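Local atomic coordinates of NEQ263 (Nanoarchaeum equitans Kin4-M, PDB entry 5BN3), a protein that probably binds nucleotide as the B subunit of an archaeal ATP synthase catalytic core, contributing to an ADP site at the interface with its partner A subunit. Residues 299-304 with 322-327; 130-136 with 276-282; 119-123 with 339-344; 125-129 with 263-268. All blocks are in the same frame, centred on the assembly; numbering follows the deposited sequence.

How the interactions relate
Interactions 1, 2 and 4 belong to the nucleotide-binding domain and reach one mixed sheet. Interaction 2 is its buried parallel core, where strand 131-134 pairs with 273-281. Interaction 1 adds an antiparallel edge on the other flank, since 301-304 also pairs with 131-134. It is backbone-bonded like interaction 2, but it ends in charged groups at the ADP interface. Interaction 4 lies just before strand 131-134 and swaps regular pairing for a turn, a salt bridge and waters, with Gln128 also reaching interaction 1. Interaction 3, farthest from the chain centre, is mainly apolar and joins this domain to the C-terminal helices; Ser325 and Tyr303 tie its loop back to interaction 1.

Interaction 1. Residues 299-304 with 322-327; sequences TEGQYV and KSLSRL. With ADP (adenosine-5'-diphosphate), chain C.
Gln302 and Leu324 form the hydrogen-bonded pair of a short antiparallel strand pairing at the edge of the P-loop NTPase-like sheet, and the chain beyond it presents Arg326 to ADP, consistent with the arginine-finger role known in this family. Among the backbone bonds, Leu324 N meets Gln302 O at 2.9 Å. Arg326 N prolongs the pairing to Glu300 O, approaching from well above the carbonyl plane as the chain turns off. Gly301, with no side chain, lets its CA lie 3.0 Å from Leu324 O.

Side chains also bond to backbone groups. Gln302, bent at chi2 (-76°), brings NE2 to Lys322 O at 3.2 Å, the bond lying in both the amide and the carbonyl planes. Ser323 OG accepts Val304 N at 2.9 Å, a nearly straight bond, and itself bonds to Asp319 O.

Leu327 CD1 lies across the Glu300 carboxylate, 3.4 Å from OE1, while OE2 is held by Asn255 of the alpha chain.

The ionic part centres on Arg326, whose long reach suits an interface with a nucleotide also gripped by Lys229 of the alpha chain. NE makes a weak bond to Thr299 O at the guanidinium edge, and NH2 bonds to Gly296 O and to a water lying 2.6 Å from Gln302 OE1. Arg326 NH1 bonds to ADP O3B at 2.7 Å and makes weak, more bent bonds to O2A and O3A.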
loop_
_atom_site.group_PDB
_atom_site.type_symbol
_atom_site.label_atom_id
_atom_site.label_comp_id
_atom_site.label_asym_id
_atom_site.label_seq_id
_atom_site.Cartn_x
_atom_site.Cartn_y
_atom_site.Cartn_z
ATOM N N THR B 299 24.879 -10.837 1.575
ATOM C CA THR B 299 25.777 -11.695 0.802
ATOM C C THR B 299 26.701 -10.867 -0.083
ATOM O O THR B 299 26.415 -9.706 -0.384
ATOM C CB THR B 299 25.020 -12.751 -0.045
ATOM O OG1 THR B 299 24.151 -12.101 -0.981
ATOM C CG2 THR B 299 24.209 -13.673 0.849
ATOM N N GLU B 300 27.813 -11.466 -0.491
ATOM C CA GLU B 300 28.784 -10.759 -1.312
ATOM C C GLU B 300 28.473 -10.980 -2.786
ATOM O O GLU B 300 29.328 -11.399 -3.568
ATOM C CB GLU B 300 30.208 -11.183 -0.942
ATOM C CG GLU B 300 30.633 -10.650 0.426
ATOM C CD GLU B 300 31.673 -11.505 1.124
ATOM O OE1 GLU B 300 31.921 -12.648 0.680
ATOM O OE2 GLU B 300 32.239 -11.030 2.132
ATOM N N GLY B 301 27.230 -10.682 -3.148
ATOM C CA GLY B 301 26.760 -10.862 -4.504
ATOM C C GLY B 301 25.660 -11.899 -4.601
ATOM O O GLY B 301 25.259 -12.501 -3.598
ATOM N N GLN B 302 25.167 -12.111 -5.817
ATOM C CA GLN B 302 24.104 -13.077 -6.041
ATOM C C GLN B 302 24.037 -13.495 -7.501
ATOM O O GLN B 302 24.339 -12.704 -8.397
ATOM C CB GLN B 302 22.752 -12.503 -5.594
ATOM C CG GLN B 302 22.244 -11.328 -6.436
ATOM C CD GLN B 302 22.956 -10.025 -6.136
ATOM O OE1 GLN B 302 23.327 -9.755 -4.992
ATOM N NE2 GLN B 302 23.146 -9.203 -7.166
ATOM N N TYR B 303 23.650 -14.745 -7.734
ATOM C CA TYR B 303 23.343 -15.204 -9.081
ATOM C C TYR B 303 21.827 -15.187 -9.270
ATOM O O TYR B 303 21.100 -15.934 -8.613
ATOM C CB TYR B 303 23.904 -16.608 -9.319
ATOM C CG TYR B 303 25.395 -16.717 -9.081
ATOM C CD1 TYR B 303 26.291 -15.941 -9.801
ATOM C CD2 TYR B 303 25.906 -17.603 -8.142
ATOM C CE1 TYR B 303 27.654 -16.037 -9.589
ATOM C CE2 TYR B 303 27.271 -17.708 -7.926
ATOM C CZ TYR B 303 28.137 -16.921 -8.654
ATOM O OH TYR B 303 29.493 -17.011 -8.446
ATOM N N VAL B 304 21.353 -14.326 -10.163
ATOM C CA VAL B 304 19.920 -14.136 -10.348
ATOM C C VAL B 304 19.415 -14.893 -11.569
ATOM O O VAL B 304 19.935 -14.719 -12.673
ATOM C CB VAL B 304 19.576 -12.641 -10.487
ATOM C CG1 VAL B 304 18.080 -12.452 -10.711
ATOM C CG2 VAL B 304 20.031 -11.884 -9.252
ATOM N N LYS B 322 22.016 -8.573 -13.752
ATOM C CA LYS B 322 21.476 -8.496 -12.396
ATOM C C LYS B 322 22.344 -9.266 -11.411
ATOM O O LYS B 322 22.327 -8.997 -10.210
ATOM C CB LYS B 322 20.039 -9.020 -12.350
ATOM C CG LYS B 322 19.017 -8.094 -12.989
ATOM C CD LYS B 322 17.607 -8.647 -12.819
ATOM C CE LYS B 322 16.569 -7.757 -13.487
ATOM N NZ LYS B 322 15.209 -8.365 -13.427
ATOM N N SER B 323 23.100 -10.230 -11.927
ATOM C CA SER B 323 23.995 -11.021 -11.090
ATOM C C SER B 323 25.242 -10.224 -10.728
ATOM O O SER B 323 25.606 -9.266 -11.418
ATOM C CB SER B 323 24.381 -12.331 -11.779
ATOM O OG SER B 323 23.234 -13.119 -12.037
ATOM N N LEU B 324 25.887 -10.625 -9.637
ATOM C CA LEU B 324 27.036 -9.902 -9.113
ATOM C C LEU B 324 27.873 -10.787 -8.205
ATOM O O LEU B 324 27.338 -11.543 -7.399
ATOM C CB LEU B 324 26.571 -8.671 -8.328
ATOM C CG LEU B 324 27.648 -7.938 -7.520
ATOM C CD1 LEU B 324 28.661 -7.301 -8.450
ATOM C CD2 LEU B 324 27.038 -6.892 -6.594
ATOM N N SER B 325 29.190 -10.700 -8.354
ATOM C CA SER B 325 30.109 -11.253 -7.369
ATOM C C SER B 325 30.981 -10.105 -6.885
ATOM O O SER B 325 31.806 -9.588 -7.643
ATOM C CB SER B 325 30.971 -12.359 -7.981
ATOM O OG SER B 325 31.932 -12.821 -7.047
ATOM N N ARG B 326 30.788 -9.695 -5.632
ATOM C CA ARG B 326 31.469 -8.513 -5.097
ATOM C C ARG B 326 32.982 -8.655 -5.034
ATOM O O ARG B 326 33.711 -7.691 -5.261
ATOM C CB ARG B 326 30.945 -8.166 -3.700
ATOM C CG ARG B 326 29.631 -7.415 -3.691
ATOM C CD ARG B 326 29.148 -7.163 -2.277
ATOM N NE ARG B 326 27.691 -7.086 -2.210
ATOM C CZ ARG B 326 26.992 -5.967 -2.370
ATOM N NH1 ARG B 326 27.617 -4.824 -2.608
ATOM N NH2 ARG B 326 25.668 -5.990 -2.291
ATOM N N LEU B 327 33.450 -9.856 -4.718
ATOM C CA LEU B 327 34.872 -10.079 -4.483
ATOM C C LEU B 327 35.591 -10.578 -5.733
ATOM O O LEU B 327 36.801 -10.786 -5.710
ATOM C CB LEU B 327 35.070 -11.065 -3.327
ATOM C CG LEU B 327 34.399 -10.702 -2.000
ATOM C CD1 LEU B 327 34.756 -11.705 -0.916
ATOM C CD2 LEU B 327 34.799 -9.311 -1.573
HETATM P PB ADP C . 26.977 -1.458 -1.941
HETATM O O1B ADP C . 26.166 -0.280 -2.414
HETATM O O2B ADP C . 27.903 -1.162 -0.794
HETATM O O3B ADP C . 26.168 -2.720 -1.787
HETATM P PA ADP C . 29.540 -1.948 -3.160
HETATM O O1A ADP C . 30.212 -0.687 -2.702
HETATM O O2A ADP C . 29.836 -3.249 -2.460
HETATM O O3A ADP C . 27.942 -1.722 -3.211
HETATM O "O5'" ADP C . 29.865 -2.132 -4.726
HETATM C "C5'" ADP C . 29.194 -3.142 -5.477
HETATM C "C4'" ADP C . 30.064 -3.590 -6.645
HETATM O "O4'" ADP C . 30.310 -2.492 -7.533
HETATM C "C3'" ADP C . 31.403 -4.088 -6.131
HETATM O "O3'" ADP C . 31.647 -5.402 -6.641
HETATM C "C2'" ADP C . 32.419 -3.104 -6.669
HETATM O "O2'" ADP C . 33.580 -3.771 -7.163
HETATM C "C1'" ADP C . 31.709 -2.362 -7.788
HETATM N N9 ADP C . 32.108 -0.934 -7.773
HETATM C C8 ADP C . 31.508 0.051 -7.078
HETATM N N7 ADP C . 32.128 1.240 -7.287
HETATM C C5 ADP C . 33.149 1.022 -8.138
HETATM C C6 ADP C . 34.202 1.847 -8.774
HETATM N N6 ADP C . 34.289 3.182 -8.538
HETATM N N1 ADP C . 35.066 1.216 -9.601
HETATM C C2 ADP C . 34.989 -0.107 -9.844
HETATM N N3 ADP C . 34.061 -0.914 -9.301
HETATM C C4 ADP C . 33.129 -0.414 -8.456
HETATM O O HOH W 1 24.690 -9.013 -2.923
#

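Interaction 2. Residues 130-136 with 276-282; sequences IAIFSPP and LIPMLTM
Ile132 and Met279 lie abreast on two parallel strands, 131-134 and 276-281, whose axes approach to 4.7 Å at an angle of 14°. Ile132 N bonds to Pro278 O and Ile132 O receives Leu280 N; Ser134 repeats this two residues on, between Leu280 O and Met282 N. Pro278 has no N-H to offer, and Ile130 O meets its CD at 3.3 Å instead.

This is the buried centre of the P-loop NTPase-like sheet: strand 131-134 is flanked by 273-281 and 301-304 and leads toward helix 140-151, as the strand before the P-loop does in relatives.

On the face of Ile132, its CD1 meets Ile277 CG2 at 4.0 Å, and Met279 lies alongside, its flexible end turned to helix 140-151. On the other face, Leu280 has CG between backbone N and carbonyl carbon (chi1 59°), which brings CD1 to Phe133 CD1 at 3.7 Å. Met282 crosses Phe133 at about a right angle, an oblique Met-aromatic contact with SD 5.2 Å from the centroid of the Phe133 ring and 60° off its normal.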
loop_
_atom_site.group_PDB
_atom_site.type_symbol
_atom_site.label_atom_id
_atom_site.label_comp_id
_atom_site.label_asym_id
_atom_site.label_seq_id
_atom_site.Cartn_x
_atom_site.Cartn_y
_atom_site.Cartn_z
ATOM N N ILE B 130 27.751 -16.161 -1.355
ATOM C CA ILE B 130 27.018 -15.653 -2.506
ATOM C C ILE B 130 25.710 -16.415 -2.700
ATOM O O ILE B 130 25.687 -17.644 -2.675
ATOM C CB ILE B 130 27.890 -15.682 -3.784
ATOM C CG1 ILE B 130 27.084 -15.250 -5.007
ATOM C CG2 ILE B 130 28.470 -17.059 -4.002
ATOM C CD1 ILE B 130 27.946 -14.646 -6.098
ATOM N N ALA B 131 24.619 -15.676 -2.872
ATOM C CA ALA B 131 23.296 -16.284 -2.928
ATOM C C ALA B 131 22.850 -16.601 -4.349
ATOM O O ALA B 131 23.346 -16.022 -5.313
ATOM C CB ALA B 131 22.282 -15.385 -2.255
ATOM N N ILE B 132 21.910 -17.533 -4.470
ATOM C CA ILE B 132 21.194 -17.735 -5.722
ATOM C C ILE B 132 19.753 -17.269 -5.514
ATOM O O ILE B 132 19.061 -17.768 -4.624
ATOM C CB ILE B 132 21.208 -19.217 -6.159
ATOM C CG1 ILE B 132 22.645 -19.705 -6.374
ATOM C CG2 ILE B 132 20.398 -19.410 -7.438
ATOM C CD1 ILE B 132 22.745 -21.194 -6.645
ATOM N N PHE B 133 19.316 -16.296 -6.312
ATOM C CA PHE B 133 17.940 -15.807 -6.257
ATOM C C PHE B 133 17.191 -16.420 -7.426
ATOM O O PHE B 133 17.658 -16.346 -8.565
ATOM C CB PHE B 133 17.880 -14.281 -6.417
ATOM C CG PHE B 133 18.443 -13.502 -5.255
ATOM C CD1 PHE B 133 18.950 -14.138 -4.132
ATOM C CD2 PHE B 133 18.449 -12.114 -5.290
ATOM C CE1 PHE B 133 19.465 -13.402 -3.071
ATOM C CE2 PHE B 133 18.960 -11.374 -4.236
ATOM C CZ PHE B 133 19.470 -12.021 -3.125
ATOM N N SER B 134 16.029 -17.008 -7.168
ATOM C CA SER B 134 15.255 -17.613 -8.250
ATOM C C SER B 134 13.769 -17.284 -8.186
ATOM O O SER B 134 13.184 -17.233 -7.105
ATOM C CB SER B 134 15.445 -19.135 -8.276
ATOM O OG SER B 134 14.627 -19.734 -9.270
ATOM N N PRO B 135 13.160 -17.049 -9.357
ATOM C CA PRO B 135 11.698 -17.032 -9.461
ATOM C C PRO B 135 11.188 -18.427 -9.135
ATOM O O PRO B 135 11.941 -19.391 -9.300
ATOM C CB PRO B 135 11.454 -16.742 -10.948
ATOM C CG PRO B 135 12.723 -16.108 -11.440
ATOM C CD PRO B 135 13.821 -16.737 -10.638
ATOM N N PRO B 136 9.939 -18.545 -8.664
ATOM C CA PRO B 136 9.382 -19.883 -8.435
ATOM C C PRO B 136 9.418 -20.720 -9.712
ATOM O O PRO B 136 9.153 -20.188 -10.792
ATOM C CB PRO B 136 7.928 -19.591 -8.057
ATOM C CG PRO B 136 7.968 -18.228 -7.456
ATOM C CD PRO B 136 9.020 -17.478 -8.230
ATOM N N LEU B 276 29.892 -20.246 1.307
ATOM C CA LEU B 276 28.474 -20.342 1.635
ATOM C C LEU B 276 27.588 -19.912 0.474
ATOM O O LEU B 276 27.745 -18.819 -0.067
ATOM C CB LEU B 276 28.174 -19.495 2.877
ATOM C CG LEU B 276 26.727 -19.411 3.359
ATOM C CD1 LEU B 276 26.198 -20.793 3.655
ATOM C CD2 LEU B 276 26.633 -18.536 4.597
ATOM N N ILE B 277 26.658 -20.781 0.093
ATOM C CA ILE B 277 25.708 -20.465 -0.969
ATOM C C ILE B 277 24.269 -20.623 -0.475
ATOM O O ILE B 277 23.708 -21.720 -0.507
ATOM C CB ILE B 277 25.942 -21.342 -2.218
ATOM C CG1 ILE B 277 27.384 -21.184 -2.716
ATOM C CG2 ILE B 277 24.966 -20.976 -3.323
ATOM C CD1 ILE B 277 27.720 -22.036 -3.927
ATOM N N PRO B 278 23.674 -19.521 0.006
ATOM C CA PRO B 278 22.266 -19.531 0.414
ATOM C C PRO B 278 21.387 -19.434 -0.821
ATOM O O PRO B 278 21.694 -18.660 -1.725
ATOM C CB PRO B 278 22.124 -18.243 1.242
ATOM C CG PRO B 278 23.529 -17.728 1.456
ATOM C CD PRO B 278 24.316 -18.227 0.289
ATOM N N MET B 279 20.316 -20.212 -0.870
ATOM C CA MET B 279 19.408 -20.168 -2.007
ATOM C C MET B 279 18.040 -19.709 -1.540
ATOM O O MET B 279 17.573 -20.115 -0.472
ATOM C CB MET B 279 19.299 -21.546 -2.655
ATOM C CG MET B 279 20.577 -22.038 -3.311
ATOM S SD MET B 279 20.414 -23.753 -3.830
ATOM C CE MET B 279 20.810 -24.596 -2.303
ATOM N N LEU B 280 17.397 -18.860 -2.334
ATOM C CA LEU B 280 16.048 -18.412 -2.005
ATOM C C LEU B 280 15.157 -18.222 -3.224
ATOM O O LEU B 280 15.632 -17.933 -4.326
ATOM C CB LEU B 280 16.078 -17.138 -1.148
ATOM C CG LEU B 280 16.745 -15.867 -1.681
ATOM C CD1 LEU B 280 15.772 -15.025 -2.488
ATOM C CD2 LEU B 280 17.310 -15.051 -0.529
ATOM N N THR B 281 13.860 -18.405 -3.010
ATOM C CA THR B 281 12.863 -18.107 -4.022
ATOM C C THR B 281 12.406 -16.674 -3.804
ATOM O O THR B 281 12.036 -16.305 -2.687
ATOM C CB THR B 281 11.653 -19.051 -3.899
ATOM O OG1 THR B 281 12.078 -20.407 -4.095
ATOM C CG2 THR B 281 10.597 -18.704 -4.932
ATOM N N MET B 282 12.461 -15.856 -4.852
ATOM C CA MET B 282 11.921 -14.501 -4.784
ATOM C C MET B 282 10.417 -14.600 -4.989
ATOM O O MET B 282 9.974 -14.838 -6.112
ATOM C CB MET B 282 12.530 -13.622 -5.883
ATOM C CG MET B 282 14.046 -13.505 -5.842
ATOM S SD MET B 282 14.711 -12.414 -7.125
ATOM C CE MET B 282 14.603 -13.473 -8.574
#

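Interaction 3. Residues 119-123 with 339-344; sequences DVAHP and YADILI
Ala121 CB meets Ile344 CD1 at 3.6 Å, the closest approach of one side chain to another across the contact. One helical turn away, Ala340 CB fits against the loop, 3.5 Å from Val120 O. Small alanines on both sides suit the spot, since they let the backbones come within 4.5 Å at the CA atoms of Ala121 and Ala340. Val120 has CG1 anti to its backbone N (chi1 178°), which directs that methyl to Leu343 CD2 at 4.0 Å. The side-chain packing is mainly apolar and no hydrogen bond crosses it.

Ile344 CD1 also lies obliquely to the His122 ring, 4.0 Å from NE2. One face of that ring carries the methyl of Ala121 over its centre, and NE2 is bonded to Leu320 O, which helps to set the ring's rotation. Arg412 of the alpha chain packs on His122 and Ile344.

Thus the loop after helix 116-119, in the nucleotide-binding domain, is packed on the C-terminal helical domain. Leu343 reaches on to helix 367-384, and Val120 to helices 367-384 and 394-408.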
loop_
_atom_site.group_PDB
_atom_site.type_symbol
_atom_site.label_atom_id
_atom_site.label_comp_id
_atom_site.label_asym_id
_atom_site.label_seq_id
_atom_site.Cartn_x
_atom_site.Cartn_y
_atom_site.Cartn_z
ATOM N N ASP B 119 31.789 -18.150 -14.248
ATOM C CA ASP B 119 33.250 -18.047 -14.156
ATOM C C ASP B 119 33.890 -16.784 -14.745
ATOM O O ASP B 119 34.837 -16.246 -14.173
ATOM C CB ASP B 119 33.910 -19.289 -14.766
ATOM C CG ASP B 119 33.702 -20.535 -13.929
ATOM O OD1 ASP B 119 33.325 -20.409 -12.744
ATOM O OD2 ASP B 119 33.930 -21.645 -14.454
ATOM N N VAL B 120 33.389 -16.320 -15.885
ATOM C CA VAL B 120 33.987 -15.161 -16.547
ATOM C C VAL B 120 33.715 -13.850 -15.809
ATOM O O VAL B 120 34.639 -13.195 -15.332
ATOM C CB VAL B 120 33.515 -15.034 -18.011
ATOM C CG1 VAL B 120 34.111 -13.798 -18.652
ATOM C CG2 VAL B 120 33.910 -16.271 -18.797
ATOM N N ALA B 121 32.444 -13.480 -15.700
ATOM C CA ALA B 121 32.090 -12.172 -15.155
ATOM C C ALA B 121 31.792 -12.175 -13.657
ATOM O O ALA B 121 31.980 -11.165 -12.990
ATOM C CB ALA B 121 30.925 -11.587 -15.920
ATOM N N HIS B 122 31.323 -13.300 -13.126
ATOM C CA HIS B 122 30.917 -13.340 -11.719
ATOM C C HIS B 122 31.485 -14.527 -10.940
ATOM O O HIS B 122 30.725 -15.262 -10.305
ATOM C CB HIS B 122 29.385 -13.367 -11.622
ATOM C CG HIS B 122 28.703 -12.392 -12.530
ATOM N ND1 HIS B 122 28.824 -11.027 -12.390
ATOM C CD2 HIS B 122 27.877 -12.586 -13.590
ATOM C CE1 HIS B 122 28.112 -10.422 -13.323
ATOM N NE2 HIS B 122 27.526 -11.347 -14.064
ATOM N N PRO B 123 32.820 -14.712 -10.967
ATOM C CA PRO B 123 33.365 -15.935 -10.367
ATOM C C PRO B 123 33.191 -16.006 -8.855
ATOM O O PRO B 123 33.222 -14.979 -8.168
ATOM C CB PRO B 123 34.855 -15.866 -10.720
ATOM C CG PRO B 123 35.137 -14.414 -10.890
ATOM C CD PRO B 123 33.882 -13.830 -11.483
ATOM N N TYR B 339 38.256 -9.700 -20.225
ATOM C CA TYR B 339 37.170 -10.482 -20.810
ATOM C C TYR B 339 35.835 -10.222 -20.118
ATOM O O TYR B 339 34.800 -10.129 -20.775
ATOM C CB TYR B 339 37.501 -11.978 -20.782
ATOM C CG TYR B 339 38.276 -12.453 -21.988
ATOM C CD1 TYR B 339 37.625 -12.783 -23.167
ATOM C CD2 TYR B 339 39.657 -12.576 -21.947
ATOM C CE1 TYR B 339 38.326 -13.219 -24.273
ATOM C CE2 TYR B 339 40.368 -13.010 -23.047
ATOM C CZ TYR B 339 39.697 -13.329 -24.207
ATOM O OH TYR B 339 40.397 -13.764 -25.306
ATOM N N ALA B 340 35.860 -10.111 -18.794
ATOM C CA ALA B 340 34.642 -9.850 -18.033
ATOM C C ALA B 340 34.050 -8.496 -18.400
ATOM O O ALA B 340 32.841 -8.368 -18.594
ATOM C CB ALA B 340 34.924 -9.912 -16.549
ATOM N N ASP B 341 34.911 -7.488 -18.489
ATOM C CA ASP B 341 34.479 -6.141 -18.837
ATOM C C ASP B 341 33.874 -6.091 -20.241
ATOM O O ASP B 341 32.820 -5.490 -20.444
ATOM C CB ASP B 341 35.652 -5.162 -18.724
ATOM C CG ASP B 341 35.202 -3.743 -18.431
ATOM O OD1 ASP B 341 34.349 -3.561 -17.537
ATOM O OD2 ASP B 341 35.699 -2.810 -19.095
ATOM N N ILE B 342 34.532 -6.732 -21.202
ATOM C CA ILE B 342 34.056 -6.743 -22.584
ATOM C C ILE B 342 32.719 -7.486 -22.698
ATOM O O ILE B 342 31.844 -7.086 -23.466
ATOM C CB ILE B 342 35.128 -7.340 -23.546
ATOM C CG1 ILE B 342 35.451 -6.364 -24.683
ATOM C CG2 ILE B 342 34.694 -8.688 -24.112
ATOM C CD1 ILE B 342 34.390 -6.310 -25.768
ATOM N N LEU B 343 32.552 -8.549 -21.915
ATOM C CA LEU B 343 31.326 -9.334 -21.961
ATOM C C LEU B 343 30.159 -8.543 -21.387
ATOM O O LEU B 343 29.106 -8.431 -22.013
ATOM C CB LEU B 343 31.499 -10.645 -21.190
ATOM C CG LEU B 343 30.218 -11.429 -20.894
ATOM C CD1 LEU B 343 29.628 -12.005 -22.171
ATOM C CD2 LEU B 343 30.475 -12.527 -19.872
ATOM N N ILE B 344 30.363 -7.988 -20.197
ATOM C CA ILE B 344 29.311 -7.260 -19.496
ATOM C C ILE B 344 28.870 -6.007 -20.253
ATOM O O ILE B 344 27.675 -5.784 -20.457
ATOM C CB ILE B 344 29.765 -6.868 -18.074
ATOM C CG1 ILE B 344 29.937 -8.118 -17.207
ATOM C CG2 ILE B 344 28.766 -5.926 -17.436
ATOM C CD1 ILE B 344 28.684 -8.967 -17.109
#

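Interaction 4. Residues 125-129 with 263-268; sequences LKGQK and YERSGL
Lys129 NZ and Glu264 OE1 form a salt bridge of 2.9 Å, weak as a hydrogen bond, where a type II beta turn from Leu125 to Gln128 meets the loop entering strand 267-268 of the nucleotide-binding domain. The ammonium has further partners: Glu300 OE2, and two waters. One water, weakly bound by NZ, gives a proton to Glu264 OE2, and the other, 3.0 Å from Lys129 NZ, gives one to Ser266 OG. A buried lysine between two carboxylates is probably kept charged by them. Its chain is bent at chi4 (-69°), which turns NZ to Glu264 after the methylenes have run past the loop.

Those methylenes pack on polar atoms: Lys129 CD lies 3.2 Å from Tyr263 O and 3.6 Å from Ser266 OG. Ser266 OG donates to that same Tyr263 O at 2.8 Å, fixing the loop where the lysine passes.

Farther along, two glycines bring the backbones together, Gly127 CA lying 4.0 Å from Gly267 CA. Gly127, third residue of the turn, has the positive phi that glycine readily adopts, and its O takes a CA-H...O contact from Gly267 CA at 3.0 Å. Leu268 closes the end, its CB near Lys126 O, while the Lys126 ammonium goes to Asp220.

Gln128 points away from this loop; the turn is closed by Gln128 N to Leu125 O, and Gln128 OE1 braces it by accepting Leu125 N at 2.8 Å in the plane of the amide carbonyl.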
loop_
_atom_site.group_PDB
_atom_site.type_symbol
_atom_site.label_atom_id
_atom_site.label_comp_id
_atom_site.label_asym_id
_atom_site.label_seq_id
_atom_site.Cartn_x
_atom_site.Cartn_y
_atom_site.Cartn_z
ATOM N N LEU B 125 34.592 -17.052 -5.221
ATOM C CA LEU B 125 35.899 -17.168 -4.574
ATOM C C LEU B 125 35.812 -18.030 -3.319
ATOM O O LEU B 125 34.756 -18.116 -2.696
ATOM C CB LEU B 125 36.461 -15.782 -4.231
ATOM C CG LEU B 125 37.324 -15.081 -5.285
ATOM C CD1 LEU B 125 36.595 -14.937 -6.599
ATOM C CD2 LEU B 125 37.769 -13.716 -4.790
ATOM N N LYS B 126 36.916 -18.676 -2.950
ATOM C CA LYS B 126 36.918 -19.540 -1.770
ATOM C C LYS B 126 36.768 -18.718 -0.493
ATOM O O LYS B 126 37.564 -17.813 -0.222
ATOM C CB LYS B 126 38.183 -20.407 -1.704
ATOM C CG LYS B 126 38.054 -21.589 -0.745
ATOM C CD LYS B 126 39.208 -22.578 -0.881
ATOM C CE LYS B 126 40.478 -22.055 -0.234
ATOM N NZ LYS B 126 41.562 -23.078 -0.240
ATOM N N GLY B 127 35.734 -19.032 0.284
ATOM C CA GLY B 127 35.436 -18.283 1.491
ATOM C C GLY B 127 34.358 -17.240 1.267
ATOM O O GLY B 127 33.923 -16.573 2.202
ATOM N N GLN B 128 33.919 -17.096 0.023
ATOM C CA GLN B 128 32.891 -16.110 -0.298
ATOM C C GLN B 128 31.501 -16.612 0.087
ATOM O O GLN B 128 31.243 -17.821 0.110
ATOM C CB GLN B 128 32.934 -15.768 -1.794
ATOM C CG GLN B 128 32.095 -14.565 -2.212
ATOM C CD GLN B 128 32.309 -14.182 -3.669
ATOM O OE1 GLN B 128 33.060 -14.839 -4.390
ATOM N NE2 GLN B 128 31.652 -13.114 -4.104
ATOM N N LYS B 129 30.617 -15.678 0.422
ATOM C CA LYS B 129 29.208 -15.994 0.578
ATOM C C LYS B 129 28.451 -15.345 -0.577
ATOM O O LYS B 129 28.522 -14.130 -0.779
ATOM C CB LYS B 129 28.674 -15.512 1.935
ATOM C CG LYS B 129 29.016 -14.067 2.270
ATOM C CD LYS B 129 28.393 -13.642 3.585
ATOM C CE LYS B 129 28.621 -12.166 3.843
ATOM N NZ LYS B 129 30.043 -11.837 4.115
ATOM N N TYR B 263 24.537 -15.727 7.613
ATOM C CA TYR B 263 25.377 -15.515 6.431
ATOM C C TYR B 263 26.832 -15.176 6.768
ATOM O O TYR B 263 27.748 -15.581 6.052
ATOM C CB TYR B 263 24.789 -14.410 5.546
ATOM C CG TYR B 263 23.409 -14.690 4.988
ATOM C CD1 TYR B 263 22.965 -15.987 4.774
ATOM C CD2 TYR B 263 22.554 -13.646 4.666
ATOM C CE1 TYR B 263 21.703 -16.231 4.256
ATOM C CE2 TYR B 263 21.294 -13.882 4.151
ATOM C CZ TYR B 263 20.876 -15.173 3.948
ATOM O OH TYR B 263 19.621 -15.401 3.433
ATOM N N GLU B 264 27.040 -14.429 7.849
ATOM C CA GLU B 264 28.385 -13.983 8.224
ATOM C C GLU B 264 29.213 -15.065 8.914
ATOM O O GLU B 264 30.390 -14.855 9.217
ATOM C CB GLU B 264 28.317 -12.723 9.095
ATOM C CG GLU B 264 27.905 -11.470 8.333
ATOM C CD GLU B 264 29.043 -10.862 7.527
ATOM O OE1 GLU B 264 28.798 -10.436 6.378
ATOM O OE2 GLU B 264 30.178 -10.788 8.044
ATOM N N ARG B 265 28.600 -16.218 9.163
ATOM C CA ARG B 265 29.341 -17.371 9.668
ATOM C C ARG B 265 29.933 -18.119 8.480
ATOM O O ARG B 265 29.636 -19.292 8.240
ATOM C CB ARG B 265 28.442 -18.281 10.509
ATOM C CG ARG B 265 27.967 -17.628 11.805
ATOM C CD ARG B 265 26.990 -18.513 12.561
ATOM N NE ARG B 265 27.652 -19.598 13.284
ATOM C CZ ARG B 265 27.012 -20.525 13.991
ATOM N NH1 ARG B 265 25.689 -20.506 14.068
ATOM N NH2 ARG B 265 27.693 -21.473 14.616
ATOM N N SER B 266 30.773 -17.407 7.739
ATOM C CA SER B 266 31.412 -17.915 6.539
ATOM C C SER B 266 32.701 -17.137 6.386
ATOM O O SER B 266 32.958 -16.202 7.147
ATOM C CB SER B 266 30.523 -17.653 5.328
ATOM O OG SER B 266 30.273 -16.263 5.189
ATOM N N GLY B 267 33.514 -17.505 5.404
ATOM C CA GLY B 267 34.694 -16.719 5.121
ATOM C C GLY B 267 35.995 -17.487 5.071
ATOM O O GLY B 267 36.018 -18.723 5.058
ATOM N N LEU B 268 37.085 -16.733 5.046
ATOM C CA LEU B 268 38.410 -17.302 4.886
ATOM C C LEU B 268 39.312 -16.885 6.038
ATOM O O LEU B 268 39.278 -15.737 6.488
ATOM C CB LEU B 268 39.010 -16.847 3.554
ATOM C CG LEU B 268 40.437 -17.269 3.212
ATOM C CD1 LEU B 268 40.501 -18.762 2.995
ATOM C CD2 LEU B 268 40.918 -16.531 1.973
HETATM O O HOH W 2 32.265 -10.886 5.956
HETATM O O HOH W 3 31.949 -13.905 5.288
#